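Local coordinates for protein endonuclease EndoMS (Thermococcus kodakarensis KOD1, PDB 5GKE) that acts as a mismatch restriction endonuclease, binding DNA and cutting it, with an N-terminal PH-like domain and a magnesium-containing nuclease domain, at residues V55-H67 and P74-L86. The protein carries 1 engineered substitution. Residues are numbered along the deposited sequence; the frame is centred on the assembly and turned at random.
With nucleotides of chain D.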
loop_
_atom_site.group_PDB
_atom_site.type_symbol
_atom_site.label_atom_id
_atom_site.label_comp_id
_atom_site.label_asym_id
_atom_site.label_seq_id
_atom_site.Cartn_x
_atom_site.Cartn_y
_atom_site.Cartn_z
ATOM N N VAL A 55 -18.032 -2.926 7.284
ATOM C CA VAL A 55 -17.566 -4.266 7.540
ATOM C C VAL A 55 -16.281 -4.190 8.344
ATOM O O VAL A 55 -15.350 -3.482 7.962
ATOM C CB VAL A 55 -17.289 -5.024 6.253
ATOM C CG1 VAL A 55 -16.736 -6.388 6.587
ATOM C CG2 VAL A 55 -18.560 -5.105 5.401
ATOM N N ILE A 56 -16.237 -4.933 9.442
ATOM C CA ILE A 56 -15.098 -4.952 10.344
ATOM C C ILE A 56 -14.510 -6.351 10.380
ATOM O O ILE A 56 -15.236 -7.326 10.539
ATOM C CB ILE A 56 -15.513 -4.512 11.755
ATOM C CG1 ILE A 56 -15.962 -3.047 11.723
ATOM C CG2 ILE A 56 -14.377 -4.723 12.742
ATOM C CD1 ILE A 56 -16.891 -2.649 12.858
ATOM N N ILE A 57 -13.206 -6.462 10.190
ATOM C CA ILE A 57 -12.567 -7.772 10.201
ATOM C C ILE A 57 -11.412 -7.805 11.177
ATOM O O ILE A 57 -10.579 -6.898 11.194
ATOM C CB ILE A 57 -12.062 -8.170 8.813
ATOM C CG1 ILE A 57 -13.246 -8.416 7.876
ATOM C CG2 ILE A 57 -11.178 -9.413 8.885
ATOM C CD1 ILE A 57 -12.825 -8.738 6.480
ATOM N N VAL A 58 -11.385 -8.838 12.012
ATOM C CA VAL A 58 -10.234 -9.089 12.861
ATOM C C VAL A 58 -9.671 -10.464 12.551
ATOM O O VAL A 58 -10.351 -11.471 12.698
ATOM C CB VAL A 58 -10.588 -8.979 14.353
ATOM C CG1 VAL A 58 -9.329 -9.136 15.216
ATOM C CG2 VAL A 58 -11.257 -7.646 14.617
ATOM N N LYS A 59 -8.436 -10.481 12.076
ATOM C CA LYS A 59 -7.719 -11.700 11.793
ATOM C C LYS A 59 -6.990 -12.211 13.040
ATOM O O LYS A 59 -6.605 -11.424 13.900
ATOM C CB LYS A 59 -6.716 -11.463 10.664
ATOM C CG LYS A 59 -7.297 -10.849 9.422
ATOM C CD LYS A 59 -6.343 -11.006 8.260
ATOM C CE LYS A 59 -6.919 -10.438 6.985
ATOM N NZ LYS A 59 -6.016 -10.719 5.844
ATOM N N PRO A 60 -6.777 -13.533 13.119
ATOM C CA PRO A 60 -6.050 -14.183 14.214
ATOM C C PRO A 60 -4.677 -13.563 14.491
ATOM O O PRO A 60 -4.209 -13.621 15.625
ATOM C CB PRO A 60 -5.890 -15.624 13.717
ATOM C CG PRO A 60 -7.011 -15.838 12.788
ATOM C CD PRO A 60 -7.262 -14.510 12.128
ATOM N N ASP A 61 -4.041 -12.972 13.482
ATOM C CA ASP A 61 -2.702 -12.422 13.673
ATOM C C ASP A 61 -2.740 -10.968 14.160
ATOM O O ASP A 61 -1.706 -10.291 14.248
ATOM C CB ASP A 61 -1.881 -12.547 12.386
ATOM C CG ASP A 61 -2.304 -11.567 11.313
ATOM O OD1 ASP A 61 -3.410 -10.979 11.404
ATOM O OD2 ASP A 61 -1.520 -11.395 10.361
ATOM N N GLY A 62 -3.939 -10.478 14.447
ATOM C CA GLY A 62 -4.077 -9.141 14.980
ATOM C C GLY A 62 -4.429 -8.093 13.948
ATOM O O GLY A 62 -4.742 -6.959 14.306
ATOM N N SER A 63 -4.365 -8.457 12.669
ATOM C CA SER A 63 -4.786 -7.546 11.606
ATOM C C SER A 63 -6.243 -7.169 11.826
ATOM O O SER A 63 -7.084 -8.012 12.163
ATOM C CB SER A 63 -4.591 -8.174 10.232
ATOM O OG SER A 63 -3.275 -8.675 10.108
ATOM N N PHE A 64 -6.508 -5.883 11.672
ATOM C CA PHE A 64 -7.766 -5.286 12.054
ATOM C C PHE A 64 -8.141 -4.395 10.892
ATOM O O PHE A 64 -7.380 -3.484 10.577
ATOM C CB PHE A 64 -7.612 -4.477 13.353
ATOM C CG PHE A 64 -8.915 -4.132 14.018
ATOM C CD1 PHE A 64 -9.148 -4.485 15.328
ATOM C CD2 PHE A 64 -9.914 -3.484 13.328
ATOM C CE1 PHE A 64 -10.350 -4.187 15.932
ATOM C CE2 PHE A 64 -11.120 -3.188 13.931
ATOM C CZ PHE A 64 -11.342 -3.538 15.226
ATOM N N LEU A 65 -9.282 -4.658 10.248
ATOM C CA LEU A 65 -9.703 -3.873 9.078
ATOM C C LEU A 65 -11.112 -3.331 9.221
ATOM O O LEU A 65 -12.039 -4.070 9.543
ATOM C CB LEU A 65 -9.636 -4.712 7.803
ATOM C CG LEU A 65 -8.401 -5.576 7.575
ATOM C CD1 LEU A 65 -8.583 -6.398 6.327
ATOM C CD2 LEU A 65 -7.173 -4.717 7.454
ATOM N N ILE A 66 -11.272 -2.037 8.984
ATOM C CA ILE A 66 -12.597 -1.441 8.837
ATOM C C ILE A 66 -12.815 -0.997 7.375
ATOM O O ILE A 66 -12.059 -0.173 6.839
ATOM C CB ILE A 66 -12.797 -0.232 9.774
ATOM C CG1 ILE A 66 -12.698 -0.646 11.246
ATOM C CG2 ILE A 66 -14.144 0.427 9.508
ATOM C CD1 ILE A 66 -11.347 -0.499 11.833
ATOM N N HIS A 67 -13.841 -1.539 6.729
ATOM C CA HIS A 67 -14.089 -1.228 5.320
ATOM C C HIS A 67 -15.399 -0.506 5.126
ATOM O O HIS A 67 -16.434 -0.930 5.649
ATOM C CB HIS A 67 -14.099 -2.486 4.462
ATOM C CG HIS A 67 -12.748 -2.933 4.003
ATOM N ND1 HIS A 67 -12.097 -2.350 2.931
ATOM C CD2 HIS A 67 -11.942 -3.924 4.439
ATOM C CE1 HIS A 67 -10.942 -2.958 2.745
ATOM N NE2 HIS A 67 -10.818 -3.920 3.644
ATOM N N PRO A 74 -8.966 -0.260 3.356
ATOM C CA PRO A 74 -9.828 -0.030 4.507
ATOM C C PRO A 74 -9.685 1.432 4.946
ATOM O O PRO A 74 -8.608 2.008 4.807
ATOM C CB PRO A 74 -9.271 -1.009 5.539
ATOM C CG PRO A 74 -7.779 -1.026 5.224
ATOM C CD PRO A 74 -7.700 -0.930 3.720
ATOM N N VAL A 75 -10.746 2.031 5.457
ATOM C CA VAL A 75 -10.666 3.406 5.935
ATOM C C VAL A 75 -9.849 3.515 7.237
ATOM O O VAL A 75 -9.197 4.525 7.485
ATOM C CB VAL A 75 -12.079 3.990 6.140
ATOM C CG1 VAL A 75 -12.852 3.134 7.114
ATOM C CG2 VAL A 75 -12.015 5.437 6.631
ATOM N N ASN A 76 -9.898 2.475 8.067
ATOM C CA ASN A 76 -9.075 2.377 9.280
ATOM C C ASN A 76 -8.571 0.949 9.457
ATOM O O ASN A 76 -9.182 -0.011 8.949
ATOM C CB ASN A 76 -9.842 2.807 10.529
ATOM C CG ASN A 76 -9.930 4.328 10.683
ATOM O OD1 ASN A 76 -11.006 4.911 10.606
ATOM N ND2 ASN A 76 -8.793 4.964 10.919
ATOM N N TRP A 77 -7.429 0.802 10.118
ATOM C CA TRP A 77 -6.861 -0.529 10.303
ATOM C C TRP A 77 -5.824 -0.572 11.403
ATOM O O TRP A 77 -5.328 0.457 11.850
ATOM C CB TRP A 77 -6.216 -1.044 9.007
ATOM C CG TRP A 77 -4.956 -0.285 8.689
ATOM C CD1 TRP A 77 -3.674 -0.652 8.986
ATOM C CD2 TRP A 77 -4.870 0.985 8.056
ATOM N NE1 TRP A 77 -2.797 0.311 8.570
ATOM C CE2 TRP A 77 -3.510 1.338 7.998
ATOM C CE3 TRP A 77 -5.818 1.871 7.530
ATOM C CZ2 TRP A 77 -3.064 2.522 7.429
ATOM C CZ3 TRP A 77 -5.376 3.054 6.965
ATOM C CH2 TRP A 77 -4.011 3.370 6.921
ATOM N N GLN A 78 -5.508 -1.788 11.830
ATOM C CA GLN A 78 -4.244 -2.060 12.486
ATOM C C GLN A 78 -3.583 -3.221 11.771
ATOM O O GLN A 78 -4.254 -4.155 11.363
ATOM C CB GLN A 78 -4.436 -2.390 13.966
ATOM C CG GLN A 78 -4.739 -1.205 14.854
ATOM C CD GLN A 78 -3.490 -0.437 15.260
ATOM O OE1 GLN A 78 -2.742 0.051 14.409
ATOM N NE2 GLN A 78 -3.265 -0.318 16.574
ATOM N N PRO A 79 -2.261 -3.158 11.612
ATOM C CA PRO A 79 -1.440 -4.222 11.024
ATOM C C PRO A 79 -1.232 -5.390 12.001
ATOM O O PRO A 79 -1.491 -5.220 13.191
ATOM C CB PRO A 79 -0.131 -3.497 10.696
ATOM C CG PRO A 79 -0.073 -2.378 11.678
ATOM C CD PRO A 79 -1.485 -1.935 11.882
ATOM N N PRO A 80 -0.780 -6.562 11.506
ATOM C CA PRO A 80 -0.573 -7.756 12.337
ATOM C C PRO A 80 0.178 -7.424 13.620
ATOM O O PRO A 80 1.049 -6.574 13.582
ATOM C CB PRO A 80 0.302 -8.648 11.458
ATOM C CG PRO A 80 0.010 -8.250 10.101
ATOM C CD PRO A 80 -0.323 -6.782 10.125
ATOM N N GLY A 81 -0.154 -8.072 14.728
ATOM C CA GLY A 81 0.503 -7.782 15.985
ATOM C C GLY A 81 -0.288 -6.946 16.976
ATOM O O GLY A 81 -0.008 -6.976 18.168
ATOM N N SER A 82 -1.276 -6.199 16.504
ATOM C CA SER A 82 -2.202 -5.574 17.424
ATOM C C SER A 82 -2.883 -6.601 18.315
ATOM O O SER A 82 -3.096 -7.738 17.902
ATOM C CB SER A 82 -3.236 -4.791 16.658
ATOM O OG SER A 82 -2.546 -3.906 15.818
ATOM N N ARG A 83 -3.164 -6.203 19.556
ATOM C CA ARG A 83 -3.944 -7.010 20.489
ATOM C C ARG A 83 -5.297 -6.369 20.559
ATOM O O ARG A 83 -5.387 -5.166 20.770
ATOM C CB ARG A 83 -3.345 -7.056 21.897
ATOM C CG ARG A 83 -2.022 -7.768 22.074
ATOM C CD ARG A 83 -1.655 -7.809 23.576
ATOM N NE ARG A 83 -0.350 -8.419 23.840
ATOM C CZ ARG A 83 -0.134 -9.731 23.921
ATOM N NH1 ARG A 83 -1.135 -10.590 23.751
ATOM N NH2 ARG A 83 1.087 -10.193 24.163
ATOM N N VAL A 84 -6.348 -7.157 20.404
ATOM C CA VAL A 84 -7.677 -6.587 20.388
ATOM C C VAL A 84 -8.467 -7.114 21.571
ATOM O O VAL A 84 -8.185 -8.187 22.108
ATOM C CB VAL A 84 -8.403 -6.906 19.067
ATOM C CG1 VAL A 84 -8.816 -8.341 19.046
ATOM C CG2 VAL A 84 -9.609 -6.018 18.888
ATOM N N ARG A 85 -9.430 -6.324 22.010
ATOM C CA ARG A 85 -10.323 -6.747 23.065
ATOM C C ARG A 85 -11.628 -5.978 22.908
ATOM O O ARG A 85 -11.664 -4.921 22.273
ATOM C CB ARG A 85 -9.702 -6.513 24.436
ATOM C CG ARG A 85 -9.592 -5.052 24.816
ATOM C CD ARG A 85 -8.993 -4.864 26.204
ATOM N NE ARG A 85 -8.818 -3.443 26.501
ATOM C CZ ARG A 85 -7.763 -2.727 26.119
ATOM N NH1 ARG A 85 -7.688 -1.437 26.411
ATOM N NH2 ARG A 85 -6.784 -3.303 25.433
ATOM N N LEU A 86 -12.704 -6.535 23.447
ATOM C CA LEU A 86 -14.003 -5.882 23.445
ATOM C C LEU A 86 -14.283 -5.310 24.815
ATOM O O LEU A 86 -14.284 -6.040 25.802
ATOM C CB LEU A 86 -15.102 -6.869 23.040
ATOM C CG LEU A 86 -16.563 -6.418 23.127
ATOM C CD1 LEU A 86 -16.831 -5.160 22.347
ATOM C CD2 LEU A 86 -17.499 -7.558 22.677
ATOM P P DG D 8 -2.423 7.825 5.666
ATOM O OP1 DG D 8 -3.568 6.906 5.436
ATOM O OP2 DG D 8 -2.587 9.265 5.352
ATOM O "O5'" DG D 8 -2.006 7.686 7.197
ATOM C "C5'" DG D 8 -0.904 8.406 7.708
ATOM C "C4'" DG D 8 -0.101 7.546 8.657
ATOM O "O4'" DG D 8 -0.966 7.085 9.715
ATOM C "C3'" DG D 8 0.503 6.288 8.032
ATOM O "O3'" DG D 8 1.738 5.987 8.637
ATOM C "C2'" DG D 8 -0.532 5.215 8.336
ATOM C "C1'" DG D 8 -1.056 5.669 9.690
ATOM N N9 DG D 8 -2.445 5.293 9.897
ATOM C C8 DG D 8 -3.546 5.883 9.331
ATOM N N7 DG D 8 -4.667 5.325 9.677
ATOM C C5 DG D 8 -4.282 4.292 10.522
ATOM C C6 DG D 8 -5.068 3.342 11.205
ATOM O O6 DG D 8 -6.300 3.219 11.194
ATOM N N1 DG D 8 -4.286 2.468 11.955
ATOM C C2 DG D 8 -2.911 2.509 12.035
ATOM N N2 DG D 8 -2.336 1.587 12.817
ATOM N N3 DG D 8 -2.160 3.397 11.397
ATOM C C4 DG D 8 -2.914 4.254 10.660
#
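In the antiparallel beta hairpin of the PH-like N-terminal domain, Phe64 to Ile66 pair with Asn76 to Gln78, illustrating how a strand can be held along one edge and grip DNA along the other. Phe64 and Gln78 form a hydrogen-bonded pair, with Gln78 N 2.8 Å from Phe64 O, and Ile66 N donates to Asn76 O at 2.9 Å. Between them, in the non-hydrogen-bonded pair, Leu65 CD2 touches Trp77 CB. The outward-facing N-H of Trp77 meets O6 of the chain D guanine DG8 almost straight (2.9 Å, 172°), and Asn76 ND2 donates to the same oxygen. With CG between its backbone N and carbonyl carbon (chi1 70°), Trp77 lays its indole over the guanine, whose C5 stands 3.6 Å above the indole plane, displaced from the ring centre; NE1 is hydrogen-bonded to a DNA phosphate. Cutting the indole back to the methyl of an alanine would probably cost the guanine its stacking partner on that face and the phosphate the NE1 donor. Across the hairpin, Pro74 CB sits over the His67 ring in a CH-pi contact, 3.8 Å from its centroid, while His67 ND1 is hydrogen-bonded to Lys59 NZ of the second subunit. Val84 CG2 abuts the Phe64 ring edge, at 3.6 Å from CE1. Where the two turns meet, Gly81 N donates to Asp61 O, and Asp61 OD1 takes both Ser63 N, making an Asx turn, and Ser63 OG, at 2.6 Å.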